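Local coordinates for protein hydroxyindole o-methyltransferase (Homo sapiens, PDB 4A6D) that transfers a methyl group from S-adenosyl-L-methionine to N-acetylserotonin, making melatonin in the final step of its synthesis, and works as a homodimer, at residues F19-V24 and V68-L73; Q23-A28 and S104-M109; A192-C197 and E228-Q233. All blocks are in the same frame, centred on the assembly; numbering follows the deposited sequence. Where two conformers were deposited one is given.

Contact 1: residues F19-V24 and V68-L73; sequences FMVSQV and VSLKLL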
ATOM      1  N   PHE A  19      -0.149  -2.270   0.292  1.00 59.90           N
ATOM      2  CA  PHE A  19       0.701  -1.588  -0.663  1.00 59.07           C
ATOM      3  C   PHE A  19       0.782  -2.324  -2.023  1.00 64.73           C
ATOM      4  O   PHE A  19       0.816  -1.660  -3.061  1.00 66.99           O
ATOM      5  CB  PHE A  19       2.064  -1.298  -0.045  1.00 61.03           C
ATOM      6  CG  PHE A  19       3.016  -2.470  -0.000  1.00 62.33           C
ATOM      7  CD1 PHE A  19       3.854  -2.747  -1.075  1.00 63.46           C
ATOM      8  CD2 PHE A  19       3.105  -3.270   1.133  1.00 62.71           C
ATOM      9  CE1 PHE A  19       4.718  -3.834  -1.037  1.00 65.54           C
ATOM     10  CE2 PHE A  19       3.977  -4.348   1.170  1.00 65.93           C
ATOM     11  CZ  PHE A  19       4.783  -4.624   0.088  1.00 64.69           C
ATOM     12  N   MET A  20       0.745  -3.681  -2.010  1.00 59.05           N
ATOM     13  CA  MET A  20       0.774  -4.526  -3.211  1.00 59.30           C
ATOM     14  C   MET A  20      -0.502  -4.374  -4.044  1.00 65.46           C
ATOM     15  O   MET A  20      -0.438  -4.283  -5.275  1.00 65.65           O
ATOM     16  CB  MET A  20       0.978  -5.989  -2.831  1.00 61.04           C
ATOM     17  CG  MET A  20       2.259  -6.214  -2.070  1.00 64.64           C
ATOM     18  SD  MET A  20       2.793  -7.928  -2.004  1.00 70.32           S
ATOM     19  CE  MET A  20       2.195  -8.366  -0.437  1.00 65.58           C
ATOM     20  N   VAL A  21      -1.662  -4.324  -3.356  1.00 61.48           N
ATOM     21  CA  VAL A  21      -2.977  -4.162  -3.957  1.00 61.11           C
ATOM     22  C   VAL A  21      -3.089  -2.756  -4.583  1.00 67.08           C
ATOM     23  O   VAL A  21      -3.638  -2.640  -5.681  1.00 69.38           O
ATOM     24  CB  VAL A  21      -4.079  -4.454  -2.920  1.00 63.75           C
ATOM     25  CG1 VAL A  21      -5.462  -3.993  -3.405  1.00 64.35           C
ATOM     26  CG2 VAL A  21      -4.097  -5.917  -2.541  1.00 62.55           C
ATOM     27  N   SER A  22      -2.530  -1.708  -3.919  1.00 61.63           N
ATOM     28  CA  SER A  22      -2.522  -0.332  -4.447  1.00 60.90           C
ATOM     29  C   SER A  22      -1.724  -0.295  -5.732  1.00 67.22           C
ATOM     30  O   SER A  22      -2.241   0.165  -6.741  1.00 69.16           O
ATOM     31  CB  SER A  22      -1.946   0.670  -3.440  1.00 60.21           C
ATOM     32  OG  SER A  22      -2.766   0.749  -2.285  1.00 63.70           O
ATOM     33  N   GLN A  23      -0.495  -0.848  -5.716  1.00 62.96           N
ATOM     34  CA  GLN A  23       0.355  -0.904  -6.897  1.00 62.92           C
ATOM     35  C   GLN A  23      -0.194  -1.724  -8.052  1.00 68.66           C
ATOM     36  O   GLN A  23       0.037  -1.348  -9.187  1.00 70.44           O
ATOM     37  CB  GLN A  23       1.795  -1.251  -6.559  1.00 63.73           C
ATOM     38  CG  GLN A  23       2.533  -0.067  -5.965  1.00 66.20           C
ATOM     39  CD  GLN A  23       2.868   1.017  -6.966  1.00 81.26           C
ATOM     40  OE1 GLN A  23       2.945   0.806  -8.182  1.00 77.40           O
ATOM     41  NE2 GLN A  23       3.116   2.203  -6.464  1.00 73.18           N
ATOM     42  N   VAL A  24      -0.954  -2.806  -7.784  1.00 65.09           N
ATOM     43  CA  VAL A  24      -1.619  -3.599  -8.833  1.00 65.41           C
ATOM     44  C   VAL A  24      -2.611  -2.693  -9.575  1.00 71.37           C
ATOM     45  O   VAL A  24      -2.581  -2.648 -10.806  1.00 72.42           O
ATOM     46  CB  VAL A  24      -2.290  -4.875  -8.265  1.00 67.47           C
ATOM     47  CG1 VAL A  24      -3.398  -5.396  -9.182  1.00 68.49           C
ATOM     48  CG2 VAL A  24      -1.252  -5.950  -8.009  1.00 66.21           C
ATOM     49  N   VAL A  68      -8.963  -9.829 -11.207  1.00 76.38           N
ATOM     50  CA  VAL A  68     -10.159 -10.671 -11.142  1.00 77.06           C
ATOM     51  C   VAL A  68     -10.509 -10.958  -9.664  1.00 83.15           C
ATOM     52  O   VAL A  68     -11.646 -10.706  -9.266  1.00 86.52           O
ATOM     53  CB  VAL A  68     -10.034 -11.965 -11.978  1.00 80.44           C
ATOM     54  CG1 VAL A  68     -11.285 -12.821 -11.843  1.00 81.33           C
ATOM     55  CG2 VAL A  68      -9.761 -11.648 -13.444  1.00 81.39           C
ATOM     56  N   SER A  69      -9.521 -11.412  -8.851  1.00 76.23           N
ATOM     57  CA  SER A  69      -9.674 -11.663  -7.408  1.00 73.33           C
ATOM     58  C   SER A  69     -10.107 -10.397  -6.644  1.00 75.88           C
ATOM     59  O   SER A  69     -10.884 -10.495  -5.686  1.00 76.60           O
ATOM     60  CB  SER A  69      -8.372 -12.197  -6.820  1.00 72.89           C
ATOM     61  OG  SER A  69      -8.068 -13.475  -7.353  1.00 82.65           O
ATOM     62  N   LEU A  70      -9.601  -9.219  -7.066  1.00 69.42           N
ATOM     63  CA  LEU A  70      -9.931  -7.917  -6.466  1.00 67.81           C
ATOM     64  C   LEU A  70     -11.295  -7.393  -6.930  1.00 71.95           C
ATOM     65  O   LEU A  70     -11.747  -6.381  -6.415  1.00 69.87           O
ATOM     66  CB  LEU A  70      -8.840  -6.853  -6.786  1.00 66.31           C
ATOM     67  CG  LEU A  70      -7.467  -6.998  -6.104  1.00 69.16           C
ATOM     68  CD1 LEU A  70      -6.526  -5.891  -6.547  1.00 66.70           C
ATOM     69  CD2 LEU A  70      -7.584  -7.018  -4.571  1.00 70.75           C
ATOM     70  N   LYS A  71     -11.944  -8.056  -7.897  1.00 72.37           N
ATOM     71  CA  LYS A  71     -13.253  -7.632  -8.458  1.00 74.95           C
ATOM     72  C   LYS A  71     -13.151  -6.388  -9.334  1.00 81.27           C
ATOM     73  O   LYS A  71     -14.147  -5.674  -9.534  1.00 83.54           O
ATOM     74  CB  LYS A  71     -14.402  -7.541  -7.417  1.00 75.92           C
ATOM     75  CG  LYS A  71     -14.793  -8.885  -6.781  1.00 95.26           C
ATOM     76  CD  LYS A  71     -14.288  -9.030  -5.324  1.00112.24           C
ATOM     77  CE  LYS A  71     -15.008  -8.141  -4.310  1.00125.79           C
ATOM     78  NZ  LYS A  71     -14.251  -8.005  -3.029  1.00129.86           N
ATOM     79  N   LEU A  72     -11.946  -6.134  -9.880  1.00 75.89           N
ATOM     80  CA  LEU A  72     -11.767  -5.019 -10.802  1.00 75.58           C
ATOM     81  C   LEU A  72     -12.067  -5.572 -12.201  1.00 82.75           C
ATOM     82  O   LEU A  72     -12.538  -4.833 -13.059  1.00 84.60           O
ATOM     83  CB  LEU A  72     -10.350  -4.405 -10.718  1.00 73.26           C
ATOM     84  CG  LEU A  72      -9.907  -3.853  -9.358  1.00 73.17           C
ATOM     85  CD1 LEU A  72      -8.408  -3.593  -9.330  1.00 70.35           C
ATOM     86  CD2 LEU A  72     -10.715  -2.625  -8.957  1.00 72.03           C
ATOM     87  N   LEU A  73     -11.837  -6.883 -12.410  1.00 79.82           N
ATOM     88  CA  LEU A  73     -12.141  -7.569 -13.673  1.00 82.62           C
ATOM     89  C   LEU A  73     -12.948  -8.870 -13.487  1.00 90.90           C
ATOM     90  O   LEU A  73     -12.948  -9.473 -12.407  1.00 89.74           O
ATOM     91  CB  LEU A  73     -10.869  -7.866 -14.494  1.00 82.25           C
ATOM     92  CG  LEU A  73     -10.012  -6.701 -14.980  1.00 85.11           C
ATOM     93  CD1 LEU A  73      -8.806  -7.226 -15.717  1.00 85.41           C
ATOM     94  CD2 LEU A  73     -10.800  -5.744 -15.882  1.00 87.68           C
TER
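The two methyls of Leu70 fork against Val21 of helix 7-31, just where helix 57-69 unwinds through a Schellman motif in the dimerisation domain. Leu70 CD1 lies 3.8 Å from Val21 CG1, and CD2 is nearly as close to the same methyl. On the next turn of helix 7-31, Val24 CG1 touches Leu70 CD1 at 4.1 Å, so CD1 bridges two valines one turn apart. With CG placed beside the backbone N (chi1 -71°) and the branch running on extended, the leucine spans the 8.3 Å between the CA atoms of Val21 and Leu70. Shortening Leu70 to an alanine would remove CD1 and CD2 and would probably leave Val21 and Val24 without their shared leucine contact, opening a gap between helix and turn. Val24 packs as well on Ile66 and Cys67 of helix 57-69, while Leu301 of the second subunit meets it from across the dimer. Lys71 takes positive phi (72°) to end the helix, and Leu72 O, beyond it, accepts hydrogen bonds from Thr87 OG1 and Ser90 OG. Leu70 O bonds to Tyr15 OH of the second subunit, and Lys71 N bonds back to Val68 O at 3.0 Å.

Contact 2: residues Q23-A28 and S104-M109; sequences QVLFAA and SMLKYM. With SO4 (sulfate ion), chain F.
Lys107 NZ donates to sulfate O1 at 3.2 Å and, weakly, to O4. Although the CA of Lys107 comes within 5.6 Å of the CA of Phe26 across the pair, its side chain points away from helix 7-31. The extended chain beyond CG carries the ammonium group to this anion, which probably comes from the crystallisation liquor. The contact itself is a helix-helix crossing: the segments of helix 7-31, from the dimerisation domain, and helix 103-117 approach to 8.7 Å between axes at -121°.

Phe26 fills the crossing. Its CG sits beside the backbone N, and a chi2 of -21° brings the ring plane close to its own CA, turning one face to helix 103-117. Over that face lie the carbonyl oxygen of Leu106, 3.3 Å from Phe26 CD1, and the carbonyl carbon of Met109. The aromatic ring thus rests on the backbone of the partner helix as well as on side chains. Met109 CB meets the far corner of the ring, 3.7 Å from Phe26 CZ, the two side chains crossing at about a right angle. In the plane of the ring, Gln23 NE2 lies at its edge.

Next to Phe26, Leu25 CD2 is 4.0 Å from both Leu106 CD1 and Leu106 CD2, forming a purely apolar patch. Leu94 of helix 88-94 touches both leucines, and the second subunit closes in with Leu12 on Leu25 and Ala16 on Leu106. Met109 has its side chain about 7 Å from that of the substrate-binding Gln306, consistent with a crossing that lies close to both the dimer interface and the substrate site. Leu106 CD2 also reaches the ring, 4.2 Å from Phe26 CE1.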
ATOM      1  N   GLN A  23      -0.495  -0.848  -5.716  1.00 62.96           N
ATOM      2  CA  GLN A  23       0.355  -0.904  -6.897  1.00 62.92           C
ATOM      3  C   GLN A  23      -0.194  -1.724  -8.052  1.00 68.66           C
ATOM      4  O   GLN A  23       0.037  -1.348  -9.187  1.00 70.44           O
ATOM      5  CB  GLN A  23       1.795  -1.251  -6.559  1.00 63.73           C
ATOM      6  CG  GLN A  23       2.533  -0.067  -5.965  1.00 66.20           C
ATOM      7  CD  GLN A  23       2.868   1.017  -6.966  1.00 81.26           C
ATOM      8  OE1 GLN A  23       2.945   0.806  -8.182  1.00 77.40           O
ATOM      9  NE2 GLN A  23       3.116   2.203  -6.464  1.00 73.18           N
ATOM     10  N   VAL A  24      -0.954  -2.806  -7.784  1.00 65.09           N
ATOM     11  CA  VAL A  24      -1.619  -3.599  -8.833  1.00 65.41           C
ATOM     12  C   VAL A  24      -2.611  -2.693  -9.575  1.00 71.37           C
ATOM     13  O   VAL A  24      -2.581  -2.648 -10.806  1.00 72.42           O
ATOM     14  CB  VAL A  24      -2.290  -4.875  -8.265  1.00 67.47           C
ATOM     15  CG1 VAL A  24      -3.398  -5.396  -9.182  1.00 68.49           C
ATOM     16  CG2 VAL A  24      -1.252  -5.950  -8.009  1.00 66.21           C
ATOM     17  N   LEU A  25      -3.444  -1.932  -8.811  1.00 67.63           N
ATOM     18  CA  LEU A  25      -4.422  -0.990  -9.342  1.00 67.66           C
ATOM     19  C   LEU A  25      -3.728   0.122 -10.138  1.00 73.69           C
ATOM     20  O   LEU A  25      -4.150   0.404 -11.254  1.00 75.49           O
ATOM     21  CB  LEU A  25      -5.255  -0.384  -8.197  1.00 65.86           C
ATOM     22  CG  LEU A  25      -6.250   0.755  -8.549  1.00 68.00           C
ATOM     23  CD1 LEU A  25      -7.318   0.271  -9.513  1.00 68.70           C
ATOM     24  CD2 LEU A  25      -6.923   1.295  -7.296  1.00 65.87           C
ATOM     25  N   PHE A  26      -2.655   0.725  -9.572  1.00 69.48           N
ATOM     26  CA  PHE A  26      -1.874   1.808 -10.177  1.00 69.46           C
ATOM     27  C   PHE A  26      -1.212   1.359 -11.475  1.00 77.27           C
ATOM     28  O   PHE A  26      -1.280   2.087 -12.466  1.00 79.29           O
ATOM     29  CB  PHE A  26      -0.807   2.351  -9.189  1.00 69.48           C
ATOM     30  CG  PHE A  26      -1.282   2.925  -7.858  1.00 68.11           C
ATOM     31  CD1 PHE A  26      -2.594   3.373  -7.694  1.00 68.33           C
ATOM     32  CD2 PHE A  26      -0.412   3.023  -6.773  1.00 67.96           C
ATOM     33  CE1 PHE A  26      -3.031   3.894  -6.467  1.00 67.29           C
ATOM     34  CE2 PHE A  26      -0.843   3.559  -5.555  1.00 68.36           C
ATOM     35  CZ  PHE A  26      -2.148   3.996  -5.409  1.00 65.26           C
ATOM     36  N   ALA A  27      -0.588   0.156 -11.475  1.00 75.10           N
ATOM     37  CA  ALA A  27       0.102  -0.416 -12.634  1.00 76.57           C
ATOM     38  C   ALA A  27      -0.877  -0.822 -13.713  1.00 81.94           C
ATOM     39  O   ALA A  27      -0.581  -0.638 -14.884  1.00 84.01           O
ATOM     40  CB  ALA A  27       0.959  -1.599 -12.222  1.00 77.08           C
ATOM     41  N   ALA A  28      -2.049  -1.344 -13.331  1.00 78.29           N
ATOM     42  CA  ALA A  28      -3.094  -1.700 -14.285  1.00 80.23           C
ATOM     43  C   ALA A  28      -3.564  -0.416 -14.993  1.00 85.09           C
ATOM     44  O   ALA A  28      -3.812  -0.454 -16.199  1.00 87.00           O
ATOM     45  CB  ALA A  28      -4.258  -2.360 -13.568  1.00 80.06           C
ATOM     46  N   SER A 104      -6.211   9.280 -13.707  1.00 83.58           N
ATOM     47  CA  SER A 104      -5.145  10.260 -13.503  1.00 81.54           C
ATOM     48  C   SER A 104      -4.758  10.461 -12.047  1.00 81.65           C
ATOM     49  O   SER A 104      -3.582  10.677 -11.774  1.00 82.14           O
ATOM     50  CB  SER A 104      -5.452  11.559 -14.235  1.00 85.39           C
ATOM     51  OG  SER A 104      -5.424  11.313 -15.632  1.00 93.27           O
ATOM     52  N   MET A 105      -5.734  10.353 -11.127  1.00 76.34           N
ATOM     53  CA  MET A 105      -5.489  10.466  -9.691  0.60 73.72           C
ATOM     54  C   MET A 105      -4.751   9.217  -9.216  1.00 76.74           C
ATOM     55  O   MET A 105      -3.784   9.339  -8.463  1.00 76.68           O
ATOM     56  CB  MET A 105      -6.804  10.679  -8.907  0.60 75.16           C
ATOM     57  CG  MET A 105      -6.595  10.928  -7.415  0.60 77.07           C
ATOM     58  SD  MET A 105      -5.592  12.394  -7.078  0.60 80.50           S
ATOM     59  CE  MET A 105      -4.897  11.975  -5.513  0.60 75.79           C
ATOM     60  N   LEU A 106      -5.183   8.025  -9.682  1.00 70.80           N
ATOM     61  CA  LEU A 106      -4.574   6.742  -9.347  1.00 69.25           C
ATOM     62  C   LEU A 106      -3.120   6.686  -9.801  1.00 74.03           C
ATOM     63  O   LEU A 106      -2.249   6.419  -8.978  1.00 71.72           O
ATOM     64  CB  LEU A 106      -5.405   5.589  -9.896  1.00 69.51           C
ATOM     65  CG  LEU A 106      -6.796   5.440  -9.287  1.00 72.61           C
ATOM     66  CD1 LEU A 106      -7.502   4.268  -9.885  1.00 74.34           C
ATOM     67  CD2 LEU A 106      -6.733   5.284  -7.786  1.00 70.53           C
ATOM     68  N   LYS A 107      -2.851   7.089 -11.055  1.00 73.99           N
ATOM     69  CA  LYS A 107      -1.506   7.206 -11.609  1.00 75.28           C
ATOM     70  C   LYS A 107      -0.692   8.217 -10.779  1.00 78.61           C
ATOM     71  O   LYS A 107       0.467   7.951 -10.491  1.00 78.02           O
ATOM     72  CB  LYS A 107      -1.576   7.667 -13.066  1.00 80.33           C
ATOM     73  CG  LYS A 107      -2.075   6.619 -14.049  1.00 88.70           C
ATOM     74  CD  LYS A 107      -2.391   7.291 -15.372  1.00 98.69           C
ATOM     75  CE  LYS A 107      -2.674   6.306 -16.465  1.00109.68           C
ATOM     76  NZ  LYS A 107      -2.786   6.992 -17.772  1.00118.86           N
ATOM     77  N   TYR A 108      -1.304   9.346 -10.350  1.00 74.59           N
ATOM     78  CA  TYR A 108      -0.600  10.344  -9.531  1.00 73.83           C
ATOM     79  C   TYR A 108      -0.240   9.795  -8.146  1.00 74.39           C
ATOM     80  O   TYR A 108       0.878  10.026  -7.691  1.00 72.03           O
ATOM     81  CB  TYR A 108      -1.389  11.663  -9.426  1.00 75.11           C
ATOM     82  CG  TYR A 108      -0.726  12.705  -8.550  1.00 78.19           C
ATOM     83  CD1 TYR A 108       0.228  13.579  -9.069  1.00 82.00           C
ATOM     84  CD2 TYR A 108      -1.041  12.811  -7.195  1.00 77.77           C
ATOM     85  CE1 TYR A 108       0.837  14.546  -8.267  1.00 83.15           C
ATOM     86  CE2 TYR A 108      -0.436  13.772  -6.383  1.00 78.33           C
ATOM     87  CZ  TYR A 108       0.503  14.635  -6.922  1.00 88.17           C
ATOM     88  OH  TYR A 108       1.113  15.567  -6.116  1.00 92.88           O
ATOM     89  N   MET A 109      -1.204   9.116  -7.463  1.00 70.58           N
ATOM     90  CA  MET A 109      -0.998   8.474  -6.147  1.00 70.05           C
ATOM     91  C   MET A 109       0.176   7.453  -6.260  1.00 73.09           C
ATOM     92  O   MET A 109       1.059   7.397  -5.397  1.00 70.84           O
ATOM     93  CB  MET A 109      -2.266   7.724  -5.679  1.00 71.73           C
ATOM     94  CG  MET A 109      -3.399   8.613  -5.223  1.00 75.90           C
ATOM     95  SD  MET A 109      -4.634   7.629  -4.334  1.00 81.47           S
ATOM     96  CE  MET A 109      -5.974   8.551  -4.546  1.00 78.57           C
TER
HETATM   97  S   SO4 F1352      -0.420   9.980 -18.220  1.00174.94           S
HETATM   98  O1  SO4 F1352      -0.010   8.566 -18.151  1.00179.47           O
HETATM   99  O2  SO4 F1352       0.671  10.825 -17.728  1.00179.14           O
HETATM  100  O3  SO4 F1352      -0.722  10.325 -19.608  1.00183.61           O
HETATM  101  O4  SO4 F1352      -1.628  10.207 -17.396  1.00177.82           O

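Contact 3: residues A192-C197 and E228-Q233; sequences ALAKEC and EQIDFQ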
ATOM      1  N   ALA A 192     -12.699  22.407 -13.279  1.00 79.65           N
ATOM      2  CA  ALA A 192     -13.672  21.311 -13.286  1.00 79.90           C
ATOM      3  C   ALA A 192     -14.877  21.621 -12.390  1.00 82.91           C
ATOM      4  O   ALA A 192     -16.022  21.528 -12.847  1.00 84.65           O
ATOM      5  CB  ALA A 192     -13.007  20.022 -12.850  1.00 79.41           C
ATOM      6  N   LEU A 193     -14.612  22.040 -11.136  1.00 75.04           N
ATOM      7  CA  LEU A 193     -15.641  22.403 -10.176  1.00 72.41           C
ATOM      8  C   LEU A 193     -16.467  23.594 -10.689  1.00 76.44           C
ATOM      9  O   LEU A 193     -17.693  23.566 -10.605  1.00 75.21           O
ATOM     10  CB  LEU A 193     -15.012  22.670  -8.796  1.00 69.29           C
ATOM     11  CG  LEU A 193     -15.934  22.587  -7.572  1.00 71.63           C
ATOM     12  CD1 LEU A 193     -16.606  21.200  -7.434  1.00 70.50           C
ATOM     13  CD2 LEU A 193     -15.177  22.934  -6.325  1.00 70.63           C
ATOM     14  N   ALA A 194     -15.800  24.593 -11.305  1.00 74.44           N
ATOM     15  CA  ALA A 194     -16.460  25.768 -11.882  1.00 74.32           C
ATOM     16  C   ALA A 194     -17.365  25.371 -13.042  1.00 83.91           C
ATOM     17  O   ALA A 194     -18.457  25.903 -13.144  1.00 86.52           O
ATOM     18  CB  ALA A 194     -15.431  26.769 -12.347  1.00 74.44           C
ATOM     19  N   LYS A 195     -16.937  24.429 -13.899  1.00 83.76           N
ATOM     20  CA  LYS A 195     -17.736  23.923 -15.022  1.00 87.01           C
ATOM     21  C   LYS A 195     -19.036  23.314 -14.487  1.00 92.73           C
ATOM     22  O   LYS A 195     -20.107  23.588 -15.036  1.00 96.09           O
ATOM     23  CB  LYS A 195     -16.951  22.877 -15.838  1.00 90.49           C
ATOM     24  CG  LYS A 195     -16.227  23.432 -17.070  1.00109.16           C
ATOM     25  CD  LYS A 195     -15.157  22.451 -17.607  1.00121.34           C
ATOM     26  CE  LYS A 195     -14.886  22.590 -19.095  1.00129.96           C
ATOM     27  NZ  LYS A 195     -13.641  21.888 -19.513  1.00130.19           N
ATOM     28  N   GLU A 196     -18.939  22.549 -13.381  1.00 86.56           N
ATOM     29  CA  GLU A 196     -20.064  21.898 -12.710  1.00 87.10           C
ATOM     30  C   GLU A 196     -20.965  22.933 -12.076  1.00 92.04           C
ATOM     31  O   GLU A 196     -22.188  22.859 -12.226  1.00 94.35           O
ATOM     32  CB  GLU A 196     -19.558  20.895 -11.654  1.00 86.89           C
ATOM     33  CG  GLU A 196     -20.651  20.220 -10.837  1.00100.45           C
ATOM     34  CD  GLU A 196     -21.435  19.126 -11.530  1.00125.39           C
ATOM     35  OE1 GLU A 196     -20.835  18.068 -11.829  1.00143.62           O
ATOM     36  OE2 GLU A 196     -22.664  19.294 -11.700  1.00111.88           O
ATOM     37  N   CYS A 197     -20.359  23.914 -11.394  1.00 86.64           N
ATOM     38  CA  CYS A 197     -21.066  25.008 -10.736  1.00 86.26           C
ATOM     39  C   CYS A 197     -21.983  25.787 -11.687  1.00 90.92           C
ATOM     40  O   CYS A 197     -23.148  26.023 -11.358  1.00 91.97           O
ATOM     41  CB  CYS A 197     -20.077  25.924 -10.030  1.00 84.57           C
ATOM     42  SG  CYS A 197     -20.775  26.793  -8.614  1.00 87.48           S
ATOM     43  N   GLU A 228     -19.137  30.291 -21.455  1.00122.71           N
ATOM     44  CA  GLU A 228     -19.574  31.691 -21.625  1.00122.27           C
ATOM     45  C   GLU A 228     -19.903  32.296 -20.243  1.00119.04           C
ATOM     46  O   GLU A 228     -20.193  33.493 -20.131  1.00118.25           O
ATOM     47  CB  GLU A 228     -20.775  31.798 -22.590  1.00127.54           C
ATOM     48  CG  GLU A 228     -20.374  31.895 -24.055  1.00144.50           C
ATOM     49  CD  GLU A 228     -21.513  32.044 -25.047  1.00172.31           C
ATOM     50  OE1 GLU A 228     -22.170  33.112 -25.048  1.00167.38           O
ATOM     51  OE2 GLU A 228     -21.731  31.105 -25.847  1.00170.07           O
ATOM     52  N   GLN A 229     -19.830  31.436 -19.195  1.00110.07           N
ATOM     53  CA  GLN A 229     -20.071  31.718 -17.777  1.00105.01           C
ATOM     54  C   GLN A 229     -18.753  31.716 -16.994  1.00102.50           C
ATOM     55  O   GLN A 229     -18.699  32.263 -15.895  1.00 98.58           O
ATOM     56  CB  GLN A 229     -20.984  30.626 -17.185  1.00105.95           C
ATOM     57  CG  GLN A 229     -22.486  30.901 -17.277  1.00118.29           C
ATOM     58  CD  GLN A 229     -23.311  29.705 -16.845  1.00133.55           C
ATOM     59  OE1 GLN A 229     -23.302  28.646 -17.481  1.00130.56           O
ATOM     60  NE2 GLN A 229     -24.055  29.847 -15.758  1.00121.05           N
ATOM     61  N   ILE A 230     -17.710  31.063 -17.542  1.00 98.71           N
ATOM     62  CA  ILE A 230     -16.405  30.886 -16.893  1.00 95.38           C
ATOM     63  C   ILE A 230     -15.332  31.807 -17.458  1.00 97.44           C
ATOM     64  O   ILE A 230     -15.161  31.899 -18.670  1.00 99.26           O
ATOM     65  CB  ILE A 230     -15.968  29.393 -16.887  1.00 97.99           C
ATOM     66  CG1 ILE A 230     -17.130  28.466 -16.454  1.00 98.61           C
ATOM     67  CG2 ILE A 230     -14.713  29.157 -16.024  1.00 95.75           C
ATOM     68  CD1 ILE A 230     -17.106  27.086 -17.098  1.00107.40           C
ATOM     69  N   ASP A 231     -14.594  32.454 -16.555  1.00 90.54           N
ATOM     70  CA  ASP A 231     -13.500  33.384 -16.825  1.00 90.12           C
ATOM     71  C   ASP A 231     -12.269  32.885 -16.049  1.00 88.83           C
ATOM     72  O   ASP A 231     -12.412  32.061 -15.153  1.00 84.09           O
ATOM     73  CB  ASP A 231     -13.928  34.803 -16.368  1.00 91.49           C
ATOM     74  CG  ASP A 231     -12.882  35.902 -16.422  1.00115.00           C
ATOM     75  OD1 ASP A 231     -11.984  35.832 -17.300  1.00121.10           O
ATOM     76  OD2 ASP A 231     -12.988  36.864 -15.620  1.00122.26           O
ATOM     77  N   PHE A 232     -11.070  33.368 -16.405  1.00 86.45           N
ATOM     78  CA  PHE A 232      -9.823  33.010 -15.734  1.00 84.18           C
ATOM     79  C   PHE A 232      -9.056  34.257 -15.348  1.00 88.93           C
ATOM     80  O   PHE A 232      -8.957  35.185 -16.144  1.00 90.96           O
ATOM     81  CB  PHE A 232      -8.950  32.159 -16.651  1.00 87.08           C
ATOM     82  CG  PHE A 232      -9.280  30.690 -16.612  1.00 87.84           C
ATOM     83  CD1 PHE A 232      -8.682  29.852 -15.682  1.00 87.85           C
ATOM     84  CD2 PHE A 232     -10.206  30.148 -17.492  1.00 91.56           C
ATOM     85  CE1 PHE A 232      -9.015  28.497 -15.628  1.00 88.73           C
ATOM     86  CE2 PHE A 232     -10.539  28.793 -17.434  1.00 93.46           C
ATOM     87  CZ  PHE A 232      -9.943  27.979 -16.501  1.00 89.53           C
ATOM     88  N   GLN A 233      -8.565  34.304 -14.109  1.00 82.75           N
ATOM     89  CA  GLN A 233      -7.672  35.350 -13.612  1.00 80.34           C
ATOM     90  C   GLN A 233      -6.472  34.590 -13.048  1.00 84.15           C
ATOM     91  O   GLN A 233      -6.626  33.593 -12.336  1.00 81.73           O
ATOM     92  CB  GLN A 233      -8.280  36.294 -12.540  1.00 78.68           C
ATOM     93  CG  GLN A 233      -7.453  37.607 -12.371  1.00 92.84           C
ATOM     94  CD  GLN A 233      -7.825  38.610 -11.254  1.00106.48           C
ATOM     95  OE1 GLN A 233      -8.926  39.236 -11.243  1.00 97.55           O
ATOM     96  NE2 GLN A 233      -6.816  38.953 -10.415  1.00 80.39           N
TER
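Helix 192-197 lies against strand 230-233, with the CA atoms of Ala194 and Ile230 7.2 Å apart, in the Rossmann-like methyltransferase domain. Residues 192-197 open helix 192-200, which connects strands 182-186 and 205-210 in a beta-alpha-beta crossover and follows a glycine-rich turn consistent with the GxGxxA motif of such folds. Strand 230-234 is the outermost parallel strand, next to 205-210; Asp231 pairs through its backbone with Ile206 and Val208, and Ile230 points toward the helix.

Ile230 is the strand residue on which the contact turns, meeting both Ala194 and Lys195. Its CD1 lies over the start of the lysine side chain, 3.8 Å from both Lys195 CG and Lys195 CA, and the two side chains cross at about a right angle. The lysine sets off away from the strand, so the methyl meets the atoms on either side of its CB. The same Ile230 CD1 comes within 4.3 Å of the carbonyl oxygen Ala194 O. CG2, anti to the backbone N, takes the other flank and meets Ala194 CB more loosely, at 4.4 Å. The small side chain of Ala194 probably allows the close approach; Ala194 also packs on Ile206 and Val208 of the neighbouring strand. The Ala194 side chain is about 9 Å from the bound S-adenosylmethionine, near the cofactor but not touching it.

From its first carbons on Ile230, Lys195 runs extended to Phe224, with which it makes a cation-pi interaction, while NZ bonds weakly to Ser223 O. Phe224 also touches Ile230 and stands edge-to-face with Phe232, tying the lysine and the strand to the loop after helix 212-221. On the strand itself, Asp231 OD1 accepts a weak, bent bond from Phe232 N at 2.8 Å.

Overall arrangement
Contacts 1 and 2 start from the same helix, 7-31, and share Gln23 and Val24; their centres are 11 Å apart, and they join directly where Leu72 CD1 packs on Leu25 CD1 at 4.0 Å. One ties that helix to the end of helix 57-69, the other to helix 103-117, and the second subunit touches both. Contact 3 comes later in the chain, on the opposite side of its centre, about 36 Å from contact 1 and 28 Å from contact 2 between centres. It lies in the Rossmann-like domain that binds S-adenosylmethionine. The three thus sample a mainly helical dimerisation region and a separate alpha/beta catalytic domain.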